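2-hydroxyisobutanoyl-CoA mutase large subunit (PDB 4R3U) joins with its small cobalamin-binding subunit to isomerise 2-hydroxyisobutyryl-CoA and (S)-3-hydroxybutyryl-CoA in a B12-dependent reaction. Local coordinates at residues A[271-276]-A[444-449]; A[52-57]-A[467-472]. All blocks are in the same frame, centred on the assembly; numbering follows the deposited sequence.

In the fold
Contact 1 is buried and uncharged: a threonine from the start of helix 446-451 meets the backbone and an asparagine of helix 264-283, with one weak hydrogen bond and van der Waals touches. Contact 2 lies at the surface, where a two-pronged salt bridge joins segment 52-57, a hairpin turn and the start of its second strand, to helix 454-472. The two share no element, though helices 446-451 and 454-472 follow one another. Along the chain, contact 1 is nested in the loop closed by contact 2. Their centres are 26 Å apart. Contact 1 meets no other chain of the assembly, whereas the segments of contact 2 also reach the small subunit and the second copy of this protein.

Contact 1 (A[271-276]-A[444-449]); sequences TLANLI and GGTIKL
The carbonyl oxygen of Ala273 is approached by two hydroxyls. Thr446 OG1 comes from the neighbouring helix to 3.2 Å from Ala273 O in a weak hydrogen bond, and Thr277, one turn further along helix 264-283, bonds the same oxygen. The hydroxyls of Thr446 and Thr277 are also within weak hydrogen-bonding distance of each other, so that the Thr446 proton has two possible acceptors, Ala273 O and Thr277 OG1. All three touching residues are buried.

The branching of Thr446 decides what each of its arms touches. With OG1 beside its own backbone N (chi1 -61°) and CG2 opposite that nitrogen, the hydroxyl faces the Ala273 carbonyl while the methyl turns to Asn274. OG1 also lies 3.7 Å from Ala273 CB. The methyl arm, CG2, stands 3.3 Å from Asn274 OD1, a van der Waals touch in which the amide oxygen meets carbon. The Asn274 side chain leaves its CA away from the other segment and crosses that of Thr446 at about a right angle, its end swinging back to reach the methyl.

Thr446 opens helix 446-451 directly behind Gly445, its N-cap. Gly444 has positive phi and ends the preceding helix in a Schellman motif, a tight turn between helices 420-442 and 446-451; CA of Ala273 and CA of Thr446 are 6.4 Å apart.

The contact thus packs the start of helix 446-451, which comes after the last barrel strand, onto an outer helix of the TIM barrel, with Met217 of helix 213-219 touching both Asn274 and Thr446, Val440 of helix 420-442 on Thr446, and Ile252 of strand 252-253 against Asn274.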
ATOM      1  N   THR A 271       3.230  -3.381  27.576  1.00 23.74           N
ATOM      2  CA  THR A 271       3.452  -4.776  27.212  1.00 23.32           C
ATOM      3  C   THR A 271       4.725  -5.261  27.902  1.00 28.93           C
ATOM      4  O   THR A 271       4.740  -6.369  28.473  1.00 27.41           O
ATOM      5  CB  THR A 271       3.498  -4.955  25.685  1.00 29.68           C
ATOM      6  OG1 THR A 271       2.322  -4.394  25.125  1.00 25.51           O
ATOM      7  CG2 THR A 271       3.587  -6.418  25.268  1.00 28.88           C
ATOM      8  N   LEU A 272       5.778  -4.427  27.874  1.00 27.03           N
ATOM      9  CA  LEU A 272       7.018  -4.741  28.569  1.00 28.29           C
ATOM     10  C   LEU A 272       6.824  -4.802  30.091  1.00 34.39           C
ATOM     11  O   LEU A 272       7.384  -5.698  30.729  1.00 35.34           O
ATOM     12  CB  LEU A 272       8.157  -3.813  28.145  1.00 28.58           C
ATOM     13  CG  LEU A 272       8.646  -4.032  26.704  1.00 31.65           C
ATOM     14  CD1 LEU A 272       9.799  -3.126  26.379  1.00 30.74           C
ATOM     15  CD2 LEU A 272       9.022  -5.496  26.441  1.00 30.80           C
ATOM     16  N   ALA A 273       5.941  -3.933  30.654  1.00 31.16           N
ATOM     17  CA  ALA A 273       5.593  -3.942  32.094  1.00 31.04           C
ATOM     18  C   ALA A 273       4.990  -5.300  32.485  1.00 35.43           C
ATOM     19  O   ALA A 273       5.351  -5.864  33.519  1.00 37.10           O
ATOM     20  CB  ALA A 273       4.630  -2.805  32.417  1.00 30.76           C
ATOM     21  N   ASN A 274       4.115  -5.838  31.617  1.00 31.84           N
ATOM     22  CA  ASN A 274       3.454  -7.141  31.757  1.00 31.83           C
ATOM     23  C   ASN A 274       4.462  -8.286  31.664  1.00 38.47           C
ATOM     24  O   ASN A 274       4.402  -9.209  32.483  1.00 41.32           O
ATOM     25  CB  ASN A 274       2.339  -7.292  30.722  1.00 28.63           C
ATOM     26  CG  ASN A 274       1.090  -6.501  31.071  1.00 40.75           C
ATOM     27  OD1 ASN A 274       0.906  -6.044  32.210  1.00 32.63           O
ATOM     28  ND2 ASN A 274       0.160  -6.389  30.128  1.00 23.86           N
ATOM     29  N   LEU A 275       5.428  -8.192  30.721  1.00 32.17           N
ATOM     30  CA  LEU A 275       6.496  -9.181  30.572  1.00 31.57           C
ATOM     31  C   LEU A 275       7.269  -9.343  31.892  1.00 36.35           C
ATOM     32  O   LEU A 275       7.455 -10.472  32.352  1.00 40.02           O
ATOM     33  CB  LEU A 275       7.469  -8.810  29.424  1.00 30.28           C
ATOM     34  CG  LEU A 275       8.857  -9.487  29.480  1.00 33.50           C
ATOM     35  CD1 LEU A 275       8.811 -10.923  28.977  1.00 31.59           C
ATOM     36  CD2 LEU A 275       9.878  -8.677  28.758  1.00 34.00           C
ATOM     37  N   ILE A 276       7.707  -8.228  32.487  1.00 29.11           N
ATOM     38  CA  ILE A 276       8.466  -8.229  33.734  1.00 29.38           C
ATOM     39  C   ILE A 276       7.724  -8.993  34.852  1.00 35.36           C
ATOM     40  O   ILE A 276       8.317  -9.865  35.487  1.00 35.51           O
ATOM     41  CB  ILE A 276       8.890  -6.786  34.120  1.00 30.83           C
ATOM     42  CG1 ILE A 276      10.011  -6.299  33.178  1.00 28.29           C
ATOM     43  CG2 ILE A 276       9.285  -6.687  35.643  1.00 31.62           C
ATOM     44  CD1 ILE A 276      10.046  -4.777  32.968  1.00 24.92           C
ATOM     45  N   GLY A 444       4.913   0.934  42.437  1.00 45.02           N
ATOM     46  CA  GLY A 444       4.553  -0.319  43.091  1.00 44.97           C
ATOM     47  C   GLY A 444       4.260  -1.535  42.231  1.00 48.56           C
ATOM     48  O   GLY A 444       3.713  -2.526  42.729  1.00 47.87           O
ATOM     49  N   GLY A 445       4.618  -1.483  40.952  1.00 43.86           N
ATOM     50  CA  GLY A 445       4.412  -2.634  40.083  1.00 41.30           C
ATOM     51  C   GLY A 445       3.135  -2.613  39.274  1.00 41.19           C
ATOM     52  O   GLY A 445       2.231  -1.809  39.517  1.00 40.10           O
ATOM     53  N   THR A 446       3.064  -3.545  38.327  1.00 36.14           N
ATOM     54  CA  THR A 446       2.004  -3.712  37.350  1.00 34.86           C
ATOM     55  C   THR A 446       0.681  -3.979  38.002  1.00 40.13           C
ATOM     56  O   THR A 446      -0.245  -3.206  37.789  1.00 40.85           O
ATOM     57  CB  THR A 446       2.433  -4.755  36.308  1.00 35.53           C
ATOM     58  OG1 THR A 446       3.598  -4.294  35.635  1.00 33.36           O
ATOM     59  CG2 THR A 446       1.374  -5.075  35.321  1.00 29.45           C
ATOM     60  N   ILE A 447       0.588  -5.066  38.791  1.00 37.33           N
ATOM     61  CA  ILE A 447      -0.634  -5.502  39.478  1.00 36.54           C
ATOM     62  C   ILE A 447      -1.284  -4.411  40.301  1.00 41.21           C
ATOM     63  O   ILE A 447      -2.478  -4.164  40.116  1.00 41.63           O
ATOM     64  CB  ILE A 447      -0.506  -6.887  40.168  1.00 39.51           C
ATOM     65  CG1 ILE A 447      -0.191  -7.958  39.093  1.00 38.73           C
ATOM     66  CG2 ILE A 447      -1.792  -7.241  40.940  1.00 39.04           C
ATOM     67  CD1 ILE A 447       0.033  -9.304  39.583  1.00 43.68           C
ATOM     68  N   LYS A 448      -0.493  -3.689  41.112  1.00 38.75           N
ATOM     69  CA  LYS A 448      -0.989  -2.574  41.933  1.00 39.45           C
ATOM     70  C   LYS A 448      -1.565  -1.435  41.086  1.00 42.27           C
ATOM     71  O   LYS A 448      -2.641  -0.929  41.403  1.00 42.60           O
ATOM     72  CB  LYS A 448       0.092  -2.041  42.898  1.00 43.55           C
ATOM     73  CG  LYS A 448       0.666  -3.087  43.865  1.00 70.08           C
ATOM     74  CD  LYS A 448      -0.336  -3.826  44.822  1.00 77.60           C
ATOM     75  CE  LYS A 448      -0.623  -5.295  44.468  1.00 74.48           C
ATOM     76  NZ  LYS A 448       0.592  -6.120  44.130  1.00 69.55           N
ATOM     77  N   LEU A 449      -0.869  -1.081  39.985  1.00 37.07           N
ATOM     78  CA  LEU A 449      -1.274  -0.039  39.045  1.00 35.53           C
ATOM     79  C   LEU A 449      -2.502  -0.446  38.250  1.00 36.69           C
ATOM     80  O   LEU A 449      -3.298   0.426  37.902  1.00 37.23           O
ATOM     81  CB  LEU A 449      -0.104   0.351  38.128  1.00 35.50           C
ATOM     82  CG  LEU A 449       0.784   1.539  38.545  1.00 40.69           C
ATOM     83  CD1 LEU A 449       0.988   1.598  40.038  1.00 42.12           C
ATOM     84  CD2 LEU A 449       2.128   1.475  37.849  1.00 39.76           C
TER

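Contact 2 (A[52-57]-A[467-472]); sequences IGDFPV and ALRKQS
Asp54 and Arg469 reach toward one another from opposite directions and form an end-on, two-pronged salt bridge. Arg469 NH1 donates to Asp54 OD1 at 2.8 Å, nearly straight at 166°, and Arg469 NH2 donates to Asp54 OD2 at 3.1 Å. A weak third bond runs from Arg469 NH2 to Asp54 OD1, at 3.4 Å. The carboxylate and guanidinium are nearly coplanar, their planes 22° apart, and both main bonds arrive close to the guanidinium plane; OD2 uses its syn lone pair, while OD1 is met on its syn side but out of the carboxylate plane.

The aspartate belongs to the turn of a beta hairpin, between the antiparallel strands 49-50 and 56-57, and its backbone there has positive phi. Arg469 spans the gap because its chain is extended from CG to NE. On the helix side of the group, NE makes a salt bridge to Glu465, one turn earlier in helix 454-472, so two acids probably fix the rotation of the guanidinium and stabilise its positive charge. Putting an alanine in place of Asp54 would probably leave NH1 and NH2 without this carboxylate, with the guanidinium held at NE by Glu465 and less firmly fixed in its rotation.

Glu308 holds the N of neighbouring Gly53, while Phe55 stacks on Tyr429 of helix 420-442. The next residue after Arg469, Lys470, forms a salt bridge with Asp127 of the small subunit.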
ATOM      1  N   ILE A  52       1.738  10.293  15.121  1.00 22.93           N
ATOM      2  CA  ILE A  52       0.367  10.087  15.632  1.00 22.18           C
ATOM      3  C   ILE A  52       0.480   9.798  17.137  1.00 28.36           C
ATOM      4  O   ILE A  52      -0.326  10.278  17.930  1.00 31.28           O
ATOM      5  CB  ILE A  52      -0.376   8.971  14.859  1.00 24.14           C
ATOM      6  CG1 ILE A  52      -0.616   9.370  13.384  1.00 22.95           C
ATOM      7  CG2 ILE A  52      -1.688   8.562  15.558  1.00 25.51           C
ATOM      8  CD1 ILE A  52      -1.063   8.220  12.416  1.00 22.20           C
ATOM      9  N   GLY A  53       1.555   9.118  17.515  1.00 24.46           N
ATOM     10  CA  GLY A  53       1.875   8.793  18.901  1.00 24.96           C
ATOM     11  C   GLY A  53       2.442   9.935  19.722  1.00 27.30           C
ATOM     12  O   GLY A  53       2.962   9.696  20.810  1.00 26.50           O
ATOM     13  N   ASP A  54       2.316  11.185  19.201  1.00 24.73           N
ATOM     14  CA  ASP A  54       2.705  12.456  19.835  1.00 26.44           C
ATOM     15  C   ASP A  54       4.195  12.711  20.096  1.00 32.37           C
ATOM     16  O   ASP A  54       4.550  13.499  20.974  1.00 34.55           O
ATOM     17  CB  ASP A  54       1.850  12.745  21.074  1.00 28.51           C
ATOM     18  CG  ASP A  54       0.634  13.600  20.846  1.00 39.35           C
ATOM     19  OD1 ASP A  54       0.189  13.709  19.676  1.00 41.61           O
ATOM     20  OD2 ASP A  54       0.095  14.128  21.838  1.00 49.30           O
ATOM     21  N   PHE A  55       5.063  12.061  19.336  1.00 28.23           N
ATOM     22  CA  PHE A  55       6.495  12.309  19.454  1.00 28.46           C
ATOM     23  C   PHE A  55       6.814  13.440  18.495  1.00 33.86           C
ATOM     24  O   PHE A  55       6.419  13.357  17.328  1.00 33.45           O
ATOM     25  CB  PHE A  55       7.297  11.059  19.063  1.00 28.97           C
ATOM     26  CG  PHE A  55       7.587  10.094  20.177  1.00 29.76           C
ATOM     27  CD1 PHE A  55       6.562   9.565  20.942  1.00 30.30           C
ATOM     28  CD2 PHE A  55       8.891   9.670  20.428  1.00 33.11           C
ATOM     29  CE1 PHE A  55       6.830   8.667  21.971  1.00 31.41           C
ATOM     30  CE2 PHE A  55       9.161   8.746  21.441  1.00 35.72           C
ATOM     31  CZ  PHE A  55       8.126   8.249  22.205  1.00 33.12           C
ATOM     32  N   PRO A  56       7.466  14.529  18.955  1.00 31.62           N
ATOM     33  CA  PRO A  56       7.804  15.617  18.018  1.00 30.96           C
ATOM     34  C   PRO A  56       8.865  15.173  17.001  1.00 35.57           C
ATOM     35  O   PRO A  56       9.828  14.465  17.346  1.00 35.18           O
ATOM     36  CB  PRO A  56       8.298  16.743  18.929  1.00 33.38           C
ATOM     37  CG  PRO A  56       8.761  16.077  20.170  1.00 37.69           C
ATOM     38  CD  PRO A  56       7.975  14.801  20.320  1.00 33.39           C
ATOM     39  N   VAL A  57       8.663  15.573  15.729  1.00 31.46           N
ATOM     40  CA  VAL A  57       9.575  15.246  14.636  1.00 29.77           C
ATOM     41  C   VAL A  57      10.284  16.470  14.061  1.00 33.15           C
ATOM     42  O   VAL A  57       9.700  17.563  14.015  1.00 33.28           O
ATOM     43  CB  VAL A  57       8.951  14.349  13.543  1.00 32.08           C
ATOM     44  CG1 VAL A  57       8.514  13.020  14.122  1.00 30.70           C
ATOM     45  CG2 VAL A  57       7.792  15.041  12.821  1.00 31.78           C
ATOM     46  N   ALA A 467     -10.424  10.954  19.716  1.00 27.52           N
ATOM     47  CA  ALA A 467     -11.808  11.238  19.360  1.00 28.07           C
ATOM     48  C   ALA A 467     -12.011  12.733  19.129  1.00 33.17           C
ATOM     49  O   ALA A 467     -12.640  13.111  18.138  1.00 33.34           O
ATOM     50  CB  ALA A 467     -12.742  10.735  20.443  1.00 29.07           C
ATOM     51  N   LEU A 468     -11.451  13.580  20.013  1.00 30.04           N
ATOM     52  CA  LEU A 468     -11.544  15.029  19.872  1.00 31.02           C
ATOM     53  C   LEU A 468     -10.781  15.522  18.620  1.00 35.04           C
ATOM     54  O   LEU A 468     -11.248  16.468  17.966  1.00 34.62           O
ATOM     55  CB  LEU A 468     -11.025  15.755  21.121  1.00 31.09           C
ATOM     56  CG  LEU A 468     -11.796  15.581  22.424  1.00 34.91           C
ATOM     57  CD1 LEU A 468     -11.082  16.263  23.545  1.00 35.52           C
ATOM     58  CD2 LEU A 468     -13.215  16.093  22.332  1.00 37.07           C
ATOM     59  N   ARG A 469      -9.614  14.893  18.297  1.00 30.40           N
ATOM     60  CA  ARG A 469      -8.793  15.268  17.131  1.00 30.52           C
ATOM     61  C   ARG A 469      -9.490  14.924  15.817  1.00 32.41           C
ATOM     62  O   ARG A 469      -9.354  15.662  14.854  1.00 32.66           O
ATOM     63  CB  ARG A 469      -7.384  14.651  17.201  1.00 29.97           C
ATOM     64  CG  ARG A 469      -6.478  15.396  18.157  1.00 36.11           C
ATOM     65  CD  ARG A 469      -5.077  14.838  18.188  1.00 42.58           C
ATOM     66  NE  ARG A 469      -4.369  15.237  19.409  1.00 42.91           N
ATOM     67  CZ  ARG A 469      -3.132  14.856  19.722  1.00 52.18           C
ATOM     68  NH1 ARG A 469      -2.440  14.067  18.901  1.00 39.04           N
ATOM     69  NH2 ARG A 469      -2.588  15.234  20.868  1.00 35.22           N
ATOM     70  N   LYS A 470     -10.260  13.821  15.803  1.00 28.30           N
ATOM     71  CA  LYS A 470     -11.089  13.352  14.693  1.00 27.49           C
ATOM     72  C   LYS A 470     -12.269  14.326  14.490  1.00 32.78           C
ATOM     73  O   LYS A 470     -12.677  14.624  13.363  1.00 33.47           O
ATOM     74  CB  LYS A 470     -11.662  11.967  15.050  1.00 27.02           C
ATOM     75  CG  LYS A 470     -11.065  10.809  14.294  1.00 25.00           C
ATOM     76  CD  LYS A 470     -11.661   9.490  14.759  1.00 34.20           C
ATOM     77  CE  LYS A 470     -12.935   9.070  14.067  1.00 44.82           C
ATOM     78  NZ  LYS A 470     -13.499   7.860  14.733  1.00 51.74           N
ATOM     79  N   GLN A 471     -12.839  14.775  15.593  1.00 31.63           N
ATOM     80  CA  GLN A 471     -13.967  15.683  15.613  1.00 33.35           C
ATOM     81  C   GLN A 471     -13.566  17.046  15.035  1.00 37.41           C
ATOM     82  O   GLN A 471     -14.216  17.497  14.094  1.00 38.40           O
ATOM     83  CB  GLN A 471     -14.526  15.777  17.042  1.00 34.50           C
ATOM     84  CG  GLN A 471     -15.748  16.644  17.165  1.00 34.96           C
ATOM     85  CD  GLN A 471     -16.180  16.775  18.587  1.00 42.56           C
ATOM     86  OE1 GLN A 471     -17.266  16.346  18.938  1.00 42.57           O
ATOM     87  NE2 GLN A 471     -15.359  17.386  19.428  1.00 33.17           N
ATOM     88  N   SER A 472     -12.478  17.658  15.544  1.00 33.76           N
ATOM     89  CA  SER A 472     -11.961  18.936  15.047  1.00 34.77           C
ATOM     90  C   SER A 472     -11.408  18.851  13.626  1.00 36.74           C
ATOM     91  O   SER A 472     -11.308  19.871  12.948  1.00 36.56           O
ATOM     92  CB  SER A 472     -10.864  19.467  15.963  1.00 35.16           C
ATOM     93  OG  SER A 472      -9.724  18.630  15.946  1.00 38.58           O
TER